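Local atomic coordinates of 6-phosphogluconate dehydratase (Shewanella oneidensis, PDB entry 2GP4), a protein that catalyses the dehydration of 6-phosphogluconate to 2-dehydro-3-deoxy-6-phosphogluconate, a step of the Entner-Doudoroff pathway, and is captured here as the apo form without its iron-sulfur cluster. Residues 194-199 against 279-284; 450-455 against 564-569; 475-480 against 511-516. All coordinates share one frame; numbering follows the deposited sequence.

Interaction 1 of 3, residues 194-199 against 279-284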
ATOM      1  N   LEU A 194      15.698 -10.989   4.238  1.00 29.78           N
ATOM      2  CA  LEU A 194      14.366 -11.559   4.344  1.00 29.99           C
ATOM      3  C   LEU A 194      13.582 -10.822   5.410  1.00 30.16           C
ATOM      4  O   LEU A 194      14.128 -10.485   6.466  1.00 30.06           O
ATOM      5  CB  LEU A 194      14.432 -13.041   4.721  1.00 29.94           C
ATOM      6  CG  LEU A 194      14.588 -14.084   3.616  1.00 30.08           C
ATOM      7  CD1 LEU A 194      16.011 -14.137   3.071  1.00 29.67           C
ATOM      8  CD2 LEU A 194      14.177 -15.440   4.152  1.00 30.67           C
ATOM      9  N   PHE A 195      12.307 -10.571   5.121  1.00 30.33           N
ATOM     10  CA  PHE A 195      11.372 -10.102   6.130  1.00 30.84           C
ATOM     11  C   PHE A 195      10.891 -11.295   6.959  1.00 31.35           C
ATOM     12  O   PHE A 195      10.600 -12.365   6.414  1.00 31.31           O
ATOM     13  CB  PHE A 195      10.192  -9.378   5.481  1.00 30.75           C
ATOM     14  CG  PHE A 195      10.488  -7.952   5.088  1.00 30.63           C
ATOM     15  CD1 PHE A 195      11.141  -7.663   3.893  1.00 30.00           C
ATOM     16  CD2 PHE A 195      10.105  -6.894   5.915  1.00 29.97           C
ATOM     17  CE1 PHE A 195      11.409  -6.345   3.527  1.00 30.10           C
ATOM     18  CE2 PHE A 195      10.369  -5.572   5.555  1.00 29.66           C
ATOM     19  CZ  PHE A 195      11.022  -5.298   4.360  1.00 29.90           C
ATOM     20  N   VAL A 196      10.835 -11.109   8.275  1.00 31.87           N
ATOM     21  CA  VAL A 196      10.425 -12.156   9.200  1.00 32.62           C
ATOM     22  C   VAL A 196       9.168 -11.698   9.951  1.00 33.39           C
ATOM     23  O   VAL A 196       9.257 -10.929  10.910  1.00 33.50           O
ATOM     24  CB  VAL A 196      11.560 -12.523  10.192  1.00 32.53           C
ATOM     25  CG1 VAL A 196      11.168 -13.715  11.046  1.00 32.67           C
ATOM     26  CG2 VAL A 196      12.857 -12.821   9.453  1.00 32.73           C
ATOM     27  N   PRO A 197       7.986 -12.158   9.504  1.00 34.29           N
ATOM     28  CA  PRO A 197       6.729 -11.695  10.088  1.00 34.99           C
ATOM     29  C   PRO A 197       6.422 -12.339  11.437  1.00 35.82           C
ATOM     30  O   PRO A 197       6.872 -13.457  11.716  1.00 36.20           O
ATOM     31  CB  PRO A 197       5.692 -12.127   9.056  1.00 35.03           C
ATOM     32  CG  PRO A 197       6.282 -13.339   8.431  1.00 34.78           C
ATOM     33  CD  PRO A 197       7.765 -13.130   8.416  1.00 34.17           C
ATOM     34  N   ALA A 198       5.661 -11.627  12.262  1.00 36.59           N
ATOM     35  CA  ALA A 198       5.240 -12.131  13.567  1.00 37.25           C
ATOM     36  C   ALA A 198       3.948 -12.941  13.458  1.00 37.65           C
ATOM     37  O   ALA A 198       3.734 -13.895  14.211  1.00 37.63           O
ATOM     38  CB  ALA A 198       5.062 -10.982  14.541  1.00 37.14           C
ATOM     39  N   GLY A 199       3.099 -12.551  12.511  1.00 38.16           N
ATOM     40  CA  GLY A 199       1.779 -13.145  12.345  1.00 38.82           C
ATOM     41  C   GLY A 199       0.677 -12.156  12.673  1.00 39.36           C
ATOM     42  O   GLY A 199       0.952 -10.982  12.941  1.00 39.48           O
ATOM     43  N   LYS A 279      13.488 -19.964  12.221  1.00 42.50           N
ATOM     44  CA  LYS A 279      14.754 -20.672  12.067  1.00 42.97           C
ATOM     45  C   LYS A 279      15.125 -20.780  10.592  1.00 43.20           C
ATOM     46  O   LYS A 279      16.289 -20.605  10.222  1.00 43.31           O
ATOM     47  CB  LYS A 279      14.684 -22.073  12.688  1.00 43.10           C
ATOM     48  CG  LYS A 279      14.008 -22.159  14.056  1.00 43.74           C
ATOM     49  CD  LYS A 279      14.920 -21.727  15.198  1.00 44.81           C
ATOM     50  CE  LYS A 279      14.302 -22.054  16.552  1.00 45.13           C
ATOM     51  NZ  LYS A 279      14.102 -23.522  16.742  1.00 45.90           N
HETATM   52  N   MSE A 280      14.129 -21.068   9.756  1.00 43.44           N
HETATM   53  CA  MSE A 280      14.342 -21.207   8.320  1.00 43.69           C
HETATM   54  C   MSE A 280      14.755 -19.878   7.693  1.00 43.28           C
HETATM   55  O   MSE A 280      15.636 -19.838   6.836  1.00 43.07           O
HETATM   56  CB  MSE A 280      13.088 -21.760   7.638  1.00 44.32           C
HETATM   57  CG  MSE A 280      13.300 -22.156   6.190  1.00 45.53           C
HETATM   58 SE   MSE A 280      14.536 -23.649   6.048  1.00 51.23          SE
HETATM   59  CE  MSE A 280      15.200 -23.351   4.234  1.00 47.16           C
ATOM     60  N   ALA A 281      14.119 -18.797   8.134  1.00 42.91           N
ATOM     61  CA  ALA A 281      14.462 -17.454   7.672  1.00 42.78           C
ATOM     62  C   ALA A 281      15.943 -17.152   7.892  1.00 42.67           C
ATOM     63  O   ALA A 281      16.600 -16.636   6.994  1.00 42.51           O
ATOM     64  CB  ALA A 281      13.588 -16.411   8.350  1.00 42.65           C
ATOM     65  N   ALA A 282      16.457 -17.497   9.075  1.00 42.66           N
ATOM     66  CA  ALA A 282      17.874 -17.311   9.420  1.00 42.64           C
ATOM     67  C   ALA A 282      18.807 -18.107   8.514  1.00 42.64           C
ATOM     68  O   ALA A 282      19.777 -17.562   7.988  1.00 42.60           O
ATOM     69  CB  ALA A 282      18.128 -17.669  10.889  1.00 42.59           C
ATOM     70  N   LYS A 283      18.510 -19.391   8.336  1.00 42.75           N
ATOM     71  CA  LYS A 283      19.322 -20.269   7.492  1.00 42.96           C
ATOM     72  C   LYS A 283      19.308 -19.832   6.026  1.00 42.89           C
ATOM     73  O   LYS A 283      20.330 -19.909   5.339  1.00 42.90           O
ATOM     74  CB  LYS A 283      18.848 -21.723   7.600  1.00 42.99           C
ATOM     75  CG  LYS A 283      19.151 -22.400   8.935  1.00 43.46           C
ATOM     76  CD  LYS A 283      18.802 -23.888   8.896  1.00 43.48           C
ATOM     77  CE  LYS A 283      19.214 -24.605  10.182  1.00 44.59           C
ATOM     78  NZ  LYS A 283      18.453 -24.157  11.390  1.00 44.22           N
ATOM     79  N   GLN A 284      18.151 -19.366   5.562  1.00 42.78           N
ATOM     80  CA  GLN A 284      17.962 -19.029   4.159  1.00 42.69           C
ATOM     81  C   GLN A 284      18.771 -17.809   3.715  1.00 42.92           C
ATOM     82  O   GLN A 284      19.313 -17.811   2.609  1.00 42.74           O
ATOM     83  CB  GLN A 284      16.468 -18.874   3.835  1.00 42.56           C
ATOM     84  CG  GLN A 284      16.138 -18.613   2.368  1.00 42.09           C
ATOM     85  CD  GLN A 284      16.477 -19.774   1.435  1.00 41.07           C
ATOM     86  OE1 GLN A 284      16.907 -20.840   1.869  1.00 41.08           O
ATOM     87  NE2 GLN A 284      16.276 -19.562   0.143  1.00 40.23           N
TER

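Interaction 2 of 3, residues 450-455 against 564-569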
ATOM      1  N   ALA A 450      -5.638  13.168  -9.444  1.00 16.59           N
ATOM      2  CA  ALA A 450      -6.034  12.482  -8.216  1.00 16.27           C
ATOM      3  C   ALA A 450      -6.352  11.015  -8.504  1.00 16.29           C
ATOM      4  O   ALA A 450      -6.318  10.576  -9.648  1.00 16.36           O
ATOM      5  CB  ALA A 450      -7.234  13.184  -7.585  1.00 16.00           C
ATOM      6  N   VAL A 451      -6.650  10.252  -7.463  1.00 16.62           N
ATOM      7  CA  VAL A 451      -7.135   8.887  -7.641  1.00 16.72           C
ATOM      8  C   VAL A 451      -8.504   8.726  -6.979  1.00 16.75           C
ATOM      9  O   VAL A 451      -8.880   9.512  -6.106  1.00 16.60           O
ATOM     10  CB  VAL A 451      -6.124   7.813  -7.136  1.00 16.76           C
ATOM     11  CG1 VAL A 451      -4.836   7.847  -7.962  1.00 17.01           C
ATOM     12  CG2 VAL A 451      -5.817   7.986  -5.660  1.00 16.58           C
ATOM     13  N   ILE A 452      -9.245   7.713  -7.421  1.00 16.93           N
ATOM     14  CA  ILE A 452     -10.561   7.397  -6.880  1.00 17.12           C
ATOM     15  C   ILE A 452     -10.757   5.881  -6.837  1.00 17.59           C
ATOM     16  O   ILE A 452     -10.381   5.176  -7.783  1.00 17.39           O
ATOM     17  CB  ILE A 452     -11.714   8.095  -7.694  1.00 17.13           C
ATOM     18  CG1 ILE A 452     -13.084   7.850  -7.044  1.00 16.85           C
ATOM     19  CG2 ILE A 452     -11.711   7.654  -9.167  1.00 16.72           C
ATOM     20  CD1 ILE A 452     -14.171   8.835  -7.471  1.00 16.84           C
ATOM     21  N   LYS A 453     -11.319   5.394  -5.726  1.00 17.91           N
ATOM     22  CA  LYS A 453     -11.824   4.029  -5.649  1.00 18.50           C
ATOM     23  C   LYS A 453     -13.319   3.989  -5.937  1.00 18.76           C
ATOM     24  O   LYS A 453     -14.124   4.583  -5.207  1.00 18.83           O
ATOM     25  CB  LYS A 453     -11.535   3.386  -4.290  1.00 18.52           C
ATOM     26  CG  LYS A 453     -10.114   2.834  -4.142  1.00 19.41           C
ATOM     27  CD  LYS A 453      -9.721   1.810  -5.214  1.00 19.85           C
ATOM     28  CE  LYS A 453     -10.535   0.526  -5.123  1.00 21.05           C
ATOM     29  NZ  LYS A 453     -10.438  -0.138  -3.793  1.00 22.63           N
ATOM     30  N   VAL A 454     -13.677   3.286  -7.007  1.00 18.76           N
ATOM     31  CA  VAL A 454     -15.065   3.203  -7.448  1.00 19.05           C
ATOM     32  C   VAL A 454     -15.681   1.835  -7.150  1.00 19.50           C
ATOM     33  O   VAL A 454     -16.836   1.583  -7.492  1.00 19.73           O
ATOM     34  CB  VAL A 454     -15.219   3.555  -8.957  1.00 19.07           C
ATOM     35  CG1 VAL A 454     -14.877   5.015  -9.195  1.00 18.81           C
ATOM     36  CG2 VAL A 454     -14.352   2.652  -9.839  1.00 18.05           C
ATOM     37  N   SER A 455     -14.900   0.972  -6.504  1.00 19.86           N
ATOM     38  CA  SER A 455     -15.290  -0.403  -6.192  1.00 20.29           C
ATOM     39  C   SER A 455     -16.610  -0.550  -5.438  1.00 20.19           C
ATOM     40  O   SER A 455     -17.372  -1.486  -5.699  1.00 20.14           O
ATOM     41  CB  SER A 455     -14.185  -1.079  -5.392  1.00 20.39           C
ATOM     42  OG  SER A 455     -13.097  -1.391  -6.232  1.00 22.96           O
ATOM     43  N   ILE A 564     -17.922  21.872  -9.756  1.00 24.11           N
ATOM     44  CA  ILE A 564     -16.862  20.881  -9.873  1.00 23.90           C
ATOM     45  C   ILE A 564     -17.440  19.591 -10.427  1.00 24.07           C
ATOM     46  O   ILE A 564     -18.432  19.073  -9.908  1.00 24.21           O
ATOM     47  CB  ILE A 564     -16.219  20.595  -8.515  1.00 23.89           C
ATOM     48  CG1 ILE A 564     -15.166  21.651  -8.202  1.00 23.62           C
ATOM     49  CG2 ILE A 564     -15.613  19.195  -8.486  1.00 23.41           C
ATOM     50  CD1 ILE A 564     -14.873  21.795  -6.725  1.00 23.26           C
ATOM     51  N   ARG A 565     -16.817  19.081 -11.482  1.00 24.17           N
ATOM     52  CA  ARG A 565     -17.244  17.832 -12.086  1.00 24.52           C
ATOM     53  C   ARG A 565     -16.272  16.734 -11.684  1.00 24.28           C
ATOM     54  O   ARG A 565     -15.096  16.783 -12.043  1.00 24.49           O
ATOM     55  CB  ARG A 565     -17.314  17.966 -13.616  1.00 24.40           C
ATOM     56  CG  ARG A 565     -17.836  16.724 -14.346  1.00 25.10           C
ATOM     57  CD  ARG A 565     -17.722  16.837 -15.871  1.00 25.18           C
ATOM     58  NE  ARG A 565     -18.530  17.931 -16.416  1.00 27.04           N
ATOM     59  CZ  ARG A 565     -18.071  18.907 -17.200  1.00 27.37           C
ATOM     60  NH1 ARG A 565     -16.796  18.942 -17.578  1.00 27.39           N
ATOM     61  NH2 ARG A 565     -18.900  19.850 -17.628  1.00 27.30           N
ATOM     62  N   VAL A 566     -16.756  15.768 -10.908  1.00 24.19           N
ATOM     63  CA  VAL A 566     -16.018  14.523 -10.688  1.00 24.26           C
ATOM     64  C   VAL A 566     -16.635  13.426 -11.555  1.00 24.08           C
ATOM     65  O   VAL A 566     -17.728  12.934 -11.286  1.00 24.10           O
ATOM     66  CB  VAL A 566     -15.898  14.123  -9.173  1.00 24.40           C
ATOM     67  CG1 VAL A 566     -17.242  14.122  -8.484  1.00 24.90           C
ATOM     68  CG2 VAL A 566     -15.204  12.774  -9.012  1.00 23.88           C
ATOM     69  N   ASP A 567     -15.934  13.090 -12.627  1.00 24.22           N
ATOM     70  CA  ASP A 567     -16.392  12.087 -13.571  1.00 24.37           C
ATOM     71  C   ASP A 567     -15.451  10.886 -13.530  1.00 24.47           C
ATOM     72  O   ASP A 567     -14.367  10.909 -14.115  1.00 24.49           O
ATOM     73  CB  ASP A 567     -16.458  12.689 -14.980  1.00 24.30           C
ATOM     74  CG  ASP A 567     -17.269  11.846 -15.948  1.00 24.64           C
ATOM     75  OD1 ASP A 567     -17.079  10.608 -15.993  1.00 23.52           O
ATOM     76  OD2 ASP A 567     -18.097  12.433 -16.683  1.00 25.61           O
ATOM     77  N   ALA A 568     -15.873   9.838 -12.830  1.00 24.86           N
ATOM     78  CA  ALA A 568     -15.074   8.618 -12.693  1.00 25.22           C
ATOM     79  C   ALA A 568     -15.237   7.703 -13.899  1.00 25.50           C
ATOM     80  O   ALA A 568     -14.519   6.713 -14.046  1.00 25.97           O
ATOM     81  CB  ALA A 568     -15.433   7.890 -11.409  1.00 25.08           C
ATOM     82  N   LEU A 569     -16.186   8.048 -14.761  1.00 25.92           N
ATOM     83  CA  LEU A 569     -16.462   7.302 -15.982  1.00 26.10           C
ATOM     84  C   LEU A 569     -15.427   7.635 -17.061  1.00 26.05           C
ATOM     85  O   LEU A 569     -14.875   6.736 -17.697  1.00 26.28           O
ATOM     86  CB  LEU A 569     -17.861   7.659 -16.487  1.00 26.15           C
ATOM     87  CG  LEU A 569     -18.862   6.597 -16.942  1.00 26.70           C
ATOM     88  CD1 LEU A 569     -20.004   7.301 -17.675  1.00 26.30           C
ATOM     89  CD2 LEU A 569     -18.236   5.515 -17.821  1.00 26.71           C
TER

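Interaction 3 of 3, residues 475-480 against 511-516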
ATOM      1  N   ASN A 475     -12.677  19.017  10.715  1.00 25.67           N
ATOM      2  CA  ASN A 475     -13.505  19.292  11.884  1.00 26.20           C
ATOM      3  C   ASN A 475     -14.581  20.354  11.643  1.00 26.30           C
ATOM      4  O   ASN A 475     -15.573  20.401  12.368  1.00 26.47           O
ATOM      5  CB  ASN A 475     -12.634  19.674  13.082  1.00 26.18           C
ATOM      6  CG  ASN A 475     -11.683  18.565  13.485  1.00 26.62           C
ATOM      7  OD1 ASN A 475     -12.102  17.464  13.839  1.00 26.73           O
ATOM      8  ND2 ASN A 475     -10.393  18.854  13.432  1.00 27.36           N
ATOM      9  N   LYS A 476     -14.380  21.189  10.624  1.00 26.39           N
ATOM     10  CA  LYS A 476     -15.329  22.239  10.247  1.00 26.50           C
ATOM     11  C   LYS A 476     -16.595  21.702   9.571  1.00 26.81           C
ATOM     12  O   LYS A 476     -17.573  22.441   9.399  1.00 26.90           O
ATOM     13  CB  LYS A 476     -14.657  23.245   9.310  1.00 26.39           C
ATOM     14  CG  LYS A 476     -13.705  24.207   9.986  1.00 26.45           C
ATOM     15  CD  LYS A 476     -13.099  25.149   8.966  1.00 26.69           C
ATOM     16  CE  LYS A 476     -12.422  26.336   9.633  1.00 26.82           C
ATOM     17  NZ  LYS A 476     -11.084  25.997  10.169  1.00 26.32           N
ATOM     18  N   LEU A 477     -16.574  20.422   9.198  1.00 26.96           N
ATOM     19  CA  LEU A 477     -17.640  19.813   8.409  1.00 27.22           C
ATOM     20  C   LEU A 477     -18.952  19.627   9.173  1.00 27.60           C
ATOM     21  O   LEU A 477     -20.031  19.842   8.616  1.00 27.77           O
ATOM     22  CB  LEU A 477     -17.180  18.471   7.820  1.00 27.23           C
ATOM     23  CG  LEU A 477     -18.139  17.807   6.822  1.00 27.28           C
ATOM     24  CD1 LEU A 477     -18.169  18.591   5.511  1.00 26.58           C
ATOM     25  CD2 LEU A 477     -17.777  16.346   6.582  1.00 26.91           C
ATOM     26  N   ASP A 478     -18.852  19.220  10.437  1.00 27.89           N
ATOM     27  CA  ASP A 478     -20.026  18.896  11.255  1.00 28.21           C
ATOM     28  C   ASP A 478     -20.968  20.093  11.480  1.00 28.20           C
ATOM     29  O   ASP A 478     -22.190  19.951  11.395  1.00 28.13           O
ATOM     30  CB  ASP A 478     -19.598  18.284  12.595  1.00 28.29           C
ATOM     31  CG  ASP A 478     -20.766  17.682  13.366  1.00 29.34           C
ATOM     32  OD1 ASP A 478     -21.493  16.830  12.796  1.00 29.94           O
ATOM     33  OD2 ASP A 478     -20.948  18.058  14.548  1.00 29.50           O
ATOM     34  N   ALA A 479     -20.395  21.263  11.756  1.00 28.20           N
ATOM     35  CA  ALA A 479     -21.183  22.480  11.970  1.00 28.29           C
ATOM     36  C   ALA A 479     -21.934  22.903  10.700  1.00 28.44           C
ATOM     37  O   ALA A 479     -23.059  23.413  10.761  1.00 28.53           O
ATOM     38  CB  ALA A 479     -20.290  23.606  12.465  1.00 28.05           C
ATOM     39  N   LEU A 480     -21.290  22.676   9.559  1.00 28.58           N
ATOM     40  CA  LEU A 480     -21.839  22.975   8.248  1.00 28.57           C
ATOM     41  C   LEU A 480     -22.992  22.017   7.955  1.00 28.73           C
ATOM     42  O   LEU A 480     -24.037  22.425   7.437  1.00 28.66           O
ATOM     43  CB  LEU A 480     -20.727  22.822   7.209  1.00 28.59           C
ATOM     44  CG  LEU A 480     -20.604  23.682   5.950  1.00 28.59           C
ATOM     45  CD1 LEU A 480     -20.950  25.146   6.176  1.00 28.46           C
ATOM     46  CD2 LEU A 480     -19.178  23.549   5.438  1.00 28.51           C
ATOM     47  N   THR A 511     -16.312  10.541   5.411  1.00 29.72           N
ATOM     48  CA  THR A 511     -17.170   9.567   4.717  1.00 30.03           C
ATOM     49  C   THR A 511     -18.557   9.302   5.340  1.00 30.14           C
ATOM     50  O   THR A 511     -19.528   9.135   4.595  1.00 30.43           O
ATOM     51  CB  THR A 511     -16.437   8.220   4.469  1.00 30.04           C
ATOM     52  OG1 THR A 511     -16.023   7.662   5.720  1.00 30.50           O
ATOM     53  CG2 THR A 511     -15.213   8.422   3.573  1.00 29.41           C
ATOM     54  N   PRO A 512     -18.660   9.242   6.690  1.00 30.06           N
ATOM     55  CA  PRO A 512     -19.954   8.890   7.290  1.00 29.99           C
ATOM     56  C   PRO A 512     -21.081   9.880   6.980  1.00 29.90           C
ATOM     57  O   PRO A 512     -22.174   9.462   6.600  1.00 29.87           O
ATOM     58  CB  PRO A 512     -19.663   8.885   8.802  1.00 29.91           C
ATOM     59  CG  PRO A 512     -18.176   8.752   8.914  1.00 30.28           C
ATOM     60  CD  PRO A 512     -17.629   9.468   7.724  1.00 30.24           C
ATOM     61  N   LEU A 513     -20.814  11.173   7.145  1.00 29.76           N
ATOM     62  CA  LEU A 513     -21.832  12.200   6.927  1.00 29.63           C
ATOM     63  C   LEU A 513     -22.219  12.309   5.453  1.00 29.59           C
ATOM     64  O   LEU A 513     -23.405  12.383   5.117  1.00 29.48           O
ATOM     65  CB  LEU A 513     -21.375  13.562   7.474  1.00 29.70           C
ATOM     66  CG  LEU A 513     -20.975  13.685   8.959  1.00 29.89           C
ATOM     67  CD1 LEU A 513     -20.845  15.155   9.359  1.00 29.04           C
ATOM     68  CD2 LEU A 513     -21.939  12.959   9.897  1.00 29.59           C
ATOM     69  N   LEU A 514     -21.216  12.290   4.578  1.00 29.43           N
ATOM     70  CA  LEU A 514     -21.451  12.368   3.139  1.00 29.29           C
ATOM     71  C   LEU A 514     -22.214  11.167   2.602  1.00 29.22           C
ATOM     72  O   LEU A 514     -23.030  11.308   1.686  1.00 28.91           O
ATOM     73  CB  LEU A 514     -20.140  12.579   2.390  1.00 29.38           C
ATOM     74  CG  LEU A 514     -19.913  14.086   2.261  1.00 29.42           C
ATOM     75  CD1 LEU A 514     -18.627  14.535   2.931  1.00 29.35           C
ATOM     76  CD2 LEU A 514     -19.998  14.535   0.804  1.00 29.82           C
ATOM     77  N   GLY A 515     -21.950   9.997   3.188  1.00 29.13           N
ATOM     78  CA  GLY A 515     -22.718   8.782   2.906  1.00 28.86           C
ATOM     79  C   GLY A 515     -24.189   8.947   3.245  1.00 28.80           C
ATOM     80  O   GLY A 515     -25.055   8.544   2.469  1.00 28.87           O
ATOM     81  N   SER A 516     -24.473   9.551   4.399  1.00 28.62           N
ATOM     82  CA  SER A 516     -25.855   9.822   4.805  1.00 28.68           C
ATOM     83  C   SER A 516     -26.526  10.867   3.900  1.00 28.48           C
ATOM     84  O   SER A 516     -27.733  10.814   3.683  1.00 28.92           O
ATOM     85  CB  SER A 516     -25.944  10.230   6.285  1.00 28.59           C
ATOM     86  OG  SER A 516     -25.507  11.560   6.508  1.00 28.76           O
TER

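Interaction 1 of 3, residues 194-199 against 279-284
L194 and V196 meet A281 and Q284 in a buried, apolar contact between the end of an edge strand, with the residue that follows it, and a helix. Among the methyl-to-methyl contacts the closest joins V196 CG2 to A281 CB, 3.8 Å apart. L194 supplies a second, looser one, its CD2 lying 4.3 Å from A281 CB. The single methyl of A281 thus faces two branched side chains, and its small size lets the helix come near: the CA atoms of L194 and A281 are 6.8 Å apart. With CG2 of V196 anti to the carbonyl carbon and CG1 anti to the backbone N (chi1 -174°), it is the CG2 branch that is presented to the helix.

A second group of contacts brings the leucine up to the helix backbone and the next turn. L194 CD2 lies 3.9 Å from the carbonyl atom A281 O, a van der Waals approach, and the same methyl rests 4.1 Å from Q284 CG. Only the aliphatic root of the glutamine takes part. Its chain bends about the CB-CG bond (chi2 66°), carrying the amide away from the strand, where NE2 is hydrogen-bonded to V393 O.

Polar links lie around the contact. L194 and V196 both make backbone hydrogen bonds with L170, which holds this part of the backbone alongside strand 167-171, while F195, between them, points away from the helix. Farther along, A198 O accepts a hydrogen bond from R274 NE of helix 272-287, a polar tie beside the apolar contact. L194 also touches V285, and V196 touches N278, extending the same helix face. The arrangement is that of a helix packed against one side of the end of a small three-stranded mixed sheet in the largely helical N-terminal domain.

Interaction 2 of 3, residues 450-455 against 564-569
V454 and A568 make the nearest approach, V454 CG1 lying 3.7 Å from A568 CB. I452 adds its terminal methyl alongside: I452 CD1 is 4.2 Å from A568 CB. The same I452 CD1 also approaches V566, two residues before A568, with V566 CG2 4.4 Å away, a marginal contact. A568 is therefore met by two aliphatic side chains, and V566 and A568 face the same way toward I452 and V454. All four are buried, and the contact is made wholly of methyl groups.

The isoleucine reaches the other segment because its chain is stretched out, CG1 being anti to the backbone N (chi1 -175°) and CD1 nearly anti to CA (chi2 161°). In V454, by contrast, the touching CG1 stands beside the backbone N and anti to the carbonyl carbon, and R462 lies against this side chain.

In the second shell, A568 sits where its strand gives way to a turn. D567 points away from the contact, and D567 OD1 accepts a hydrogen bond from T570 N as well as a weak one from L569 N, 3.0 Å away with an N-H...O angle of 125°, at the reversal toward strand 572-575. On the other segment, backbone hydrogen bonds of I452 with K441 and of V454 with G439 tie the two residues to strand 440-445 and to the residue just before it.

Strands 448-453 and 563-567 belong to one mixed eight-stranded sheet, yet four strands stand between them in its order. Their meeting implies a strongly curved sheet, consistent with a barrel-like C-terminal domain. I452 leans on K441 and L443 of strand 440-445, V566 touches V464 of strand 463-471, and along the other edge of strand 448-453 V451 is backbone hydrogen-bonded to I543 of strand 541-546.

Interaction 3 of 3, residues 475-480 against 511-516
L513 O accepts a hydrogen bond of 2.7 Å from S516 OG within helix 511-519, and the side chain of the same leucine leads the contact with helix 477-482. The hydroxyl lies 18° from the carbonyl plane, with a C=O...O angle of 127°. The two helices flank the parallel part of the C-terminal mixed sheet: helix 477-482 links strands 463-471 and 490-494, and helix 511-519 lies between strands 490-494 and 524-528, as in successive beta-alpha-beta crossovers. At the helix-helix seam L477 CD2 lies 4.2 Å from L514 CD1, the two side chains crossing at about a right angle. The same L477 CD2 is 4.3 Å from L513 CD1, so one methyl sits against two leucines. L477 gets there with CG anti to the backbone N (chi1 -172°). On the sheet side both L477 and L514 touch V492 of the strand between, and L514 also rests on V524 and L526. D478, partly exposed, crosses L513 at about a right angle. Its OD2 makes a salt bridge to K482 NZ, one turn on, while the other carboxylate oxygen, D478 OD1, lies 3.9 Å from L513 CD1.

How the interactions relate
Interaction 1 comes first along the chain and lies in the N-terminal family region, on the opposite side of the chain's centre from the other two: its centre is about 41 Å from that of interaction 2 and about 45 Å from that of interaction 3. Interactions 2 and 3 share the C-terminal region and its eight-stranded mixed sheet, their centres about 19 Å apart. Interaction 3 is nested in the chain loop that interaction 2 closes. Interaction 2 brings together strands far apart in the sheet order, which suggests a curved sheet, while interaction 3 pairs helices flanking it; interaction 1 joins a separate small sheet to helix 272-287. Each contact thus consolidates its own region, and none joins the two.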